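Local coordinates for protein putative sugar ABC transporter (Yersinia enterocolitica subsp. enterocolitica 8081, PDB 5ULB) that probably serves as the periplasmic sugar-binding component of an ABC transporter, holding a methylthioribose-like ribofuranose in its pocket, at residues V258-K263 with Y286-A291; S104-A109 with T120-A125. All coordinates share one frame; numbering follows the deposited sequence. Where two conformers were deposited one is given.

Contact 1 (V258-K263 with Y286-A291)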
loop_
_atom_site.group_PDB
_atom_site.type_symbol
_atom_site.label_atom_id
_atom_site.label_comp_id
_atom_site.label_asym_id
_atom_site.label_seq_id
_atom_site.Cartn_x
_atom_site.Cartn_y
_atom_site.Cartn_z
ATOM N N VAL A 258 9.044 1.606 -6.945
ATOM C CA VAL A 258 7.996 1.099 -7.819
ATOM C C VAL A 258 6.703 1.130 -6.967
ATOM O O VAL A 258 6.731 0.505 -5.897
ATOM C CB VAL A 258 8.325 -0.297 -8.357
ATOM C CG1 VAL A 258 7.238 -0.702 -9.321
ATOM C CG2 VAL A 258 9.664 -0.287 -9.060
ATOM N N ALA A 259 5.699 1.854 -7.456
ATOM C CA ALA A 259 4.624 2.196 -6.488
ATOM C C ALA A 259 3.298 2.510 -7.143
ATOM O O ALA A 259 3.241 2.897 -8.300
ATOM C CB ALA A 259 5.076 3.418 -5.690
ATOM N N VAL A 260 2.268 2.330 -6.330
ATOM C CA VAL A 260 0.921 2.815 -6.565
ATOM C C VAL A 260 0.663 3.914 -5.553
ATOM O O VAL A 260 1.077 3.781 -4.372
ATOM C CB VAL A 260 -0.140 1.666 -6.421
ATOM C CG1 VAL A 260 -1.535 2.152 -6.642
ATOM C CG2 VAL A 260 0.185 0.475 -7.337
ATOM N N ASP A 261 -0.038 4.938 -5.918
ATOM C CA ASP A 261 -0.381 6.036 -4.958
ATOM C C ASP A 261 -1.384 5.423 -3.927
ATOM O O ASP A 261 -2.488 5.030 -4.293
ATOM C CB ASP A 261 -1.091 7.181 -5.667
ATOM C CG ASP A 261 -1.434 8.372 -4.771
ATOM O OD1 ASP A 261 -1.271 8.256 -3.528
ATOM O OD2 ASP A 261 -1.853 9.389 -5.372
ATOM N N PRO A 262 -0.998 5.341 -2.627
ATOM C CA PRO A 262 -1.947 4.770 -1.674
ATOM C C PRO A 262 -3.155 5.554 -1.504
ATOM O O PRO A 262 -4.192 4.936 -1.107
ATOM C CB PRO A 262 -1.068 4.640 -0.384
ATOM C CG PRO A 262 0.350 4.827 -0.779
ATOM C CD PRO A 262 0.272 5.725 -1.987
ATOM N N LYS A 263 -3.155 6.848 -1.773
ATOM C CA LYS A 263 -4.392 7.614 -1.684
ATOM C C LYS A 263 -5.393 7.069 -2.709
ATOM O O LYS A 263 -6.591 7.071 -2.445
ATOM C CB LYS A 263 -4.148 9.066 -2.009
ATOM C CG LYS A 263 -3.337 9.789 -0.968
ATOM C CD LYS A 263 -3.445 11.316 -1.146
ATOM C CE LYS A 263 -4.572 11.707 -2.061
ATOM N NZ LYS A 263 -5.936 12.047 -1.471
ATOM N N TYR A 286 -9.995 -6.751 -8.205
ATOM C CA TYR A 286 -9.463 -5.620 -8.915
ATOM C C TYR A 286 -7.973 -5.427 -8.526
ATOM O O TYR A 286 -7.593 -5.516 -7.351
ATOM C CB TYR A 286 -10.226 -4.299 -8.561
ATOM C CG TYR A 286 -9.747 -3.055 -9.204
ATOM C CD1 TYR A 286 -9.998 -2.798 -10.561
ATOM C CD2 TYR A 286 -8.876 -2.142 -8.565
ATOM C CE1 TYR A 286 -9.554 -1.688 -11.188
ATOM C CE2 TYR A 286 -8.432 -1.078 -9.235
ATOM C CZ TYR A 286 -8.795 -0.807 -10.517
ATOM O OH TYR A 286 -8.319 0.311 -11.119
ATOM N N GLU A 287 -7.167 -5.129 -9.544
ATOM C CA GLU A 287 -5.730 -4.967 -9.353
ATOM C C GLU A 287 -5.277 -3.565 -9.748
ATOM O O GLU A 287 -5.591 -3.087 -10.856
ATOM C CB GLU A 287 -4.965 -5.999 -10.186
ATOM C CG GLU A 287 -3.527 -6.076 -9.915
ATOM C CD GLU A 287 -2.841 -7.231 -10.653
ATOM O OE1 GLU A 287 -2.518 -7.061 -11.831
ATOM O OE2 GLU A 287 -2.603 -8.248 -9.969
ATOM N N PHE A 288 -4.482 -2.889 -8.890
ATOM C CA PHE A 288 -3.951 -1.615 -9.208
ATOM C C PHE A 288 -2.644 -1.761 -9.986
ATOM O O PHE A 288 -1.885 -2.640 -9.709
ATOM C CB PHE A 288 -3.621 -0.839 -7.893
ATOM C CG PHE A 288 -4.848 -0.555 -7.085
ATOM C CD1 PHE A 288 -5.577 0.584 -7.288
ATOM C CD2 PHE A 288 -5.269 -1.390 -6.088
ATOM C CE1 PHE A 288 -6.747 0.847 -6.555
ATOM C CE2 PHE A 288 -6.447 -1.153 -5.304
ATOM C CZ PHE A 288 -7.193 -0.033 -5.586
ATOM N N ARG A 289 -2.371 -0.814 -10.841
ATOM C CA ARG A 289 -1.102 -0.780 -11.644
ATOM C C ARG A 289 -0.124 0.227 -11.084
ATOM O O ARG A 289 -0.515 1.391 -10.772
ATOM C CB ARG A 289 -1.447 -0.413 -13.139
ATOM C CG ARG A 289 -2.253 -1.484 -13.813
ATOM C CD ARG A 289 -2.286 -1.405 -15.334
ATOM N NE ARG A 289 -3.525 -2.125 -15.713
ATOM C CZ ARG A 289 -4.644 -1.485 -15.872
ATOM N NH1 ARG A 289 -4.554 -0.187 -15.765
ATOM N NH2 ARG A 289 -5.752 -2.083 -16.174
ATOM N N ALA A 290 1.136 -0.141 -11.114
ATOM C CA ALA A 290 2.186 0.756 -10.521
ATOM C C ALA A 290 2.992 1.413 -11.577
ATOM O O ALA A 290 2.941 1.046 -12.786
ATOM C CB ALA A 290 3.116 0.006 -9.658
ATOM N N ALA A 291 3.726 2.444 -11.199
ATOM C CA ALA A 291 4.690 3.129 -11.984
ATOM C C ALA A 291 6.059 2.975 -11.352
ATOM O O ALA A 291 6.186 2.880 -10.134
ATOM C CB ALA A 291 4.350 4.629 -12.103
HETATM O O HOH W 1 0.893 3.599 -10.385
#

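Contact 2 (S104-A109 with T120-A125)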
loop_
_atom_site.group_PDB
_atom_site.type_symbol
_atom_site.label_atom_id
_atom_site.label_comp_id
_atom_site.label_asym_id
_atom_site.label_seq_id
_atom_site.Cartn_x
_atom_site.Cartn_y
_atom_site.Cartn_z
ATOM N N SER A 104 -15.355 -4.062 0.837
ATOM C CA SER A 104 -14.248 -4.235 -0.067
ATOM C C SER A 104 -12.999 -4.434 0.816
ATOM O O SER A 104 -12.900 -3.831 1.899
ATOM C CB SER A 104 -14.074 -3.027 -0.987
ATOM O OG SER A 104 -13.077 -3.182 -1.942
ATOM N N VAL A 105 -12.012 -5.228 0.340
ATOM C CA VAL A 105 -10.850 -5.460 1.056
ATOM C C VAL A 105 -9.628 -5.206 0.186
ATOM O O VAL A 105 -9.678 -5.290 -1.034
ATOM C CB VAL A 105 -10.770 -6.824 1.736
ATOM C CG1 VAL A 105 -12.000 -7.035 2.674
ATOM C CG2 VAL A 105 -10.648 -7.962 0.743
ATOM N N PHE A 106 -8.527 -4.836 0.860
ATOM C CA PHE A 106 -7.243 -4.554 0.214
ATOM C C PHE A 106 -6.157 -5.369 0.898
ATOM O O PHE A 106 -6.075 -5.369 2.136
ATOM C CB PHE A 106 -6.911 -3.091 0.272
ATOM C CG PHE A 106 -5.554 -2.753 -0.297
ATOM C CD1 PHE A 106 -5.255 -2.954 -1.662
ATOM C CD2 PHE A 106 -4.574 -2.322 0.502
ATOM C CE1 PHE A 106 -3.981 -2.727 -2.107
ATOM C CE2 PHE A 106 -3.301 -2.085 0.008
ATOM C CZ PHE A 106 -2.952 -2.347 -1.282
ATOM N N ASP A 107 -5.335 -6.093 0.155
ATOM C CA ASP A 107 -4.225 -6.865 0.704
ATOM C C ASP A 107 -4.649 -7.754 1.853
ATOM O O ASP A 107 -3.863 -7.900 2.817
ATOM C CB ASP A 107 -3.101 -5.895 1.161
ATOM C CG ASP A 107 -2.163 -5.522 0.051
ATOM O OD1 ASP A 107 -2.253 -6.054 -1.087
ATOM O OD2 ASP A 107 -1.243 -4.662 0.386
ATOM N N THR A 108 -5.777 -8.393 1.677
ATOM C CA THR A 108 -6.372 -9.212 2.722
ATOM C C THR A 108 -6.476 -10.649 2.269
ATOM O O THR A 108 -6.768 -10.922 1.112
ATOM C CB THR A 108 -7.744 -8.598 3.150
ATOM O OG1 THR A 108 -7.477 -7.328 3.757
ATOM C CG2 THR A 108 -8.533 -9.450 4.113
ATOM N N ALA A 109 -6.206 -11.582 3.172
ATOM C CA ALA A 109 -6.242 -12.987 2.850
ATOM C C ALA A 109 -7.621 -13.531 2.853
ATOM O O ALA A 109 -8.263 -13.597 3.909
ATOM C CB ALA A 109 -5.377 -13.724 3.876
ATOM N N THR A 120 -9.120 -6.458 -3.511
ATOM C CA THR A 120 -8.240 -5.616 -4.226
ATOM C C THR A 120 -6.809 -5.803 -3.788
ATOM O O THR A 120 -6.540 -6.185 -2.643
ATOM C CB THR A 120 -8.633 -4.131 -4.170
ATOM O OG1 THR A 120 -8.316 -3.524 -2.915
ATOM C CG2 THR A 120 -10.133 -3.846 -4.472
ATOM N N GLN A 121 -5.864 -5.567 -4.716
ATOM C CA GLN A 121 -4.453 -5.743 -4.451
ATOM C C GLN A 121 -3.661 -5.006 -5.495
ATOM O O GLN A 121 -4.197 -4.640 -6.532
ATOM C CB GLN A 121 -4.058 -7.203 -4.404
ATOM C CG GLN A 121 -4.530 -8.024 -5.603
ATOM C CD GLN A 121 -6.026 -8.470 -5.604
ATOM O OE1 GLN A 121 -6.592 -8.679 -4.541
ATOM N NE2 GLN A 121 -6.678 -8.433 -6.753
ATOM N N GLN A 122 -2.387 -4.788 -5.227
ATOM C CA GLN A 122 -1.475 -4.329 -6.253
ATOM C C GLN A 122 -0.981 -5.540 -7.009
ATOM O O GLN A 122 -1.187 -6.667 -6.632
ATOM C CB GLN A 122 -0.301 -3.528 -5.613
ATOM C CG GLN A 122 -0.768 -2.300 -4.805
ATOM C CD GLN A 122 0.203 -1.771 -3.813
ATOM O OE1 GLN A 122 0.675 -0.586 -3.951
ATOM N NE2 GLN A 122 0.550 -2.556 -2.860
ATOM N N ASP A 123 -0.290 -5.289 -8.135
ATOM C CA ASP A 123 0.359 -6.382 -8.898
ATOM C C ASP A 123 1.687 -6.630 -8.270
ATOM O O ASP A 123 2.716 -6.082 -8.675
ATOM C CB ASP A 123 0.488 -5.933 -10.386
ATOM C CG ASP A 123 1.059 -7.027 -11.254
ATOM O OD1 ASP A 123 1.566 -8.061 -10.732
ATOM O OD2 ASP A 123 0.972 -6.854 -12.492
ATOM N N ASP A 124 1.672 -7.420 -7.198
ATOM C CA ASP A 124 2.884 -7.637 -6.399
ATOM C C ASP A 124 4.006 -8.276 -7.196
ATOM O O ASP A 124 5.178 -7.967 -6.936
ATOM C CB ASP A 124 2.499 -8.429 -5.143
ATOM C CG ASP A 124 1.706 -7.603 -4.180
ATOM O OD1 ASP A 124 2.164 -6.512 -3.815
ATOM O OD2 ASP A 124 0.572 -8.059 -3.846
ATOM N N ALA A 125 3.679 -9.165 -8.118
ATOM C CA ALA A 125 4.755 -9.746 -8.997
ATOM C C ALA A 125 5.418 -8.654 -9.825
ATOM O O ALA A 125 6.618 -8.635 -9.911
ATOM C CB ALA A 125 4.160 -10.843 -9.894
HETATM O O HOH W 2 -0.644 -5.286 -2.991
HETATM O O HOH W 3 -7.444 -8.214 -0.750
#

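Contact 1 (V258-K263 with Y286-A291)
Val260 fills the space beside the 288-291 backbone with both of its methyl groups. CG1, anti to the backbone N (chi1 179°), points at the root of the Phe288 side chain, 3.9 Å from Phe288 CB, and the two side chains cross at about a right angle. CG2 lies against the break in strand 285-294, 3.6 Å from Arg289 O and 3.8 Å from Ala290 CB. The Ala290 methyl points toward the opposing chain: its CB sits 3.2 Å from Ala259 O, a close packing of methyl on carbonyl, and Val258 CG1 borders it as well. Next along, Ala291 ties the strands together. It forms an antiparallel hydrogen-bonded pair with Ala259, Ala259 N giving to Ala291 O at 2.9 Å and Ala291 N giving to Ala259 O at 3.0 Å, both nearly straight. Ala259 O takes a second proton from a water that also donates to Arg289 O over 2.6 Å, so the water links the two segments beside the bridge pair. This single bridge joins strand 254-259 to strand 285-294, the antiparallel junction in a sheet whose other neighbouring strands run parallel. Helix 124-138 packs on Val258 and Ala290 through Leu127, whereas Ile265 of helix 262-278, whose N-cap is Asp261, covers Val260 and Phe288; strand 118-122 flanks them with Gln122 and Thr120.

Contact 2 (S104-A109 with T120-A125)
Backbone hydrogen bonds pair Phe106 with Thr120 in parallel register: Thr120 N gives to Val105 O at 2.8 Å, and Asp107 N to Thr120 O at 3.0 Å. Thr120 OG1, set between its backbone N and carbonyl carbon (chi1 76°), adds a 2.9 Å bond to Val105 O, reaching that oxygen from the opposite face of the carbonyl plane to Thr120 N. At the edge of the Phe106 ring, the same hydroxyl lies 3.4 Å from Phe106 CD1 and Gln122 NE2 3.8 Å from Phe106 CZ, with ring and amide planes 67° apart. Water-mediated bonds follow: one water accepts from Gln122 N and NE2 and lies 2.6 Å from Asp107 OD1; another links Thr108 N to Thr120 O. Charges and ligand complete the set. Asp107 OD1 and Asp124 OD2 share Arg158 as a salt-bridge partner, which should ease their proximity, while Gln122 NE2 donates to O2 of the bound 5-Se-methyl-5-seleno-ribofuranose, placing Gln122 in the sugar pocket, which Asp107 and, for the beta anomer, Phe106 also line. Strand 102-106 runs between strands 78-82 and 118-122; helix 262-278 covers Phe106 and Gln122 with Ile265, and helix 154-169 faces Asp107 and Gln122 through Pro155 and Arg159.

How the contacts relate
Contact 2 comes first along the chain, both of its segments preceding those of contact 1, and their centres lie about 10 Å apart in one mixed sheet. Strand 118-122 of contact 2 neighbours strand 285-294 of contact 1, joined to it by probable hydrogen bonds, Phe288 N to Gln121 O at 3.0 Å and Gln121 N to Tyr286 O at 3.2 Å. The strand order is 102-106, 118-122, 285-294, 254-259, with contacts 2 and 1 at the two ends of this row. Helix 262-278 packs on both through Ile265. Contact 2 supplies ligand-binding residues directly; the side chain of Val260 in contact 1 stays about 7 Å from the sugar and touches Gln122, whose OE1 lies 3.4 Å from Val260 CB.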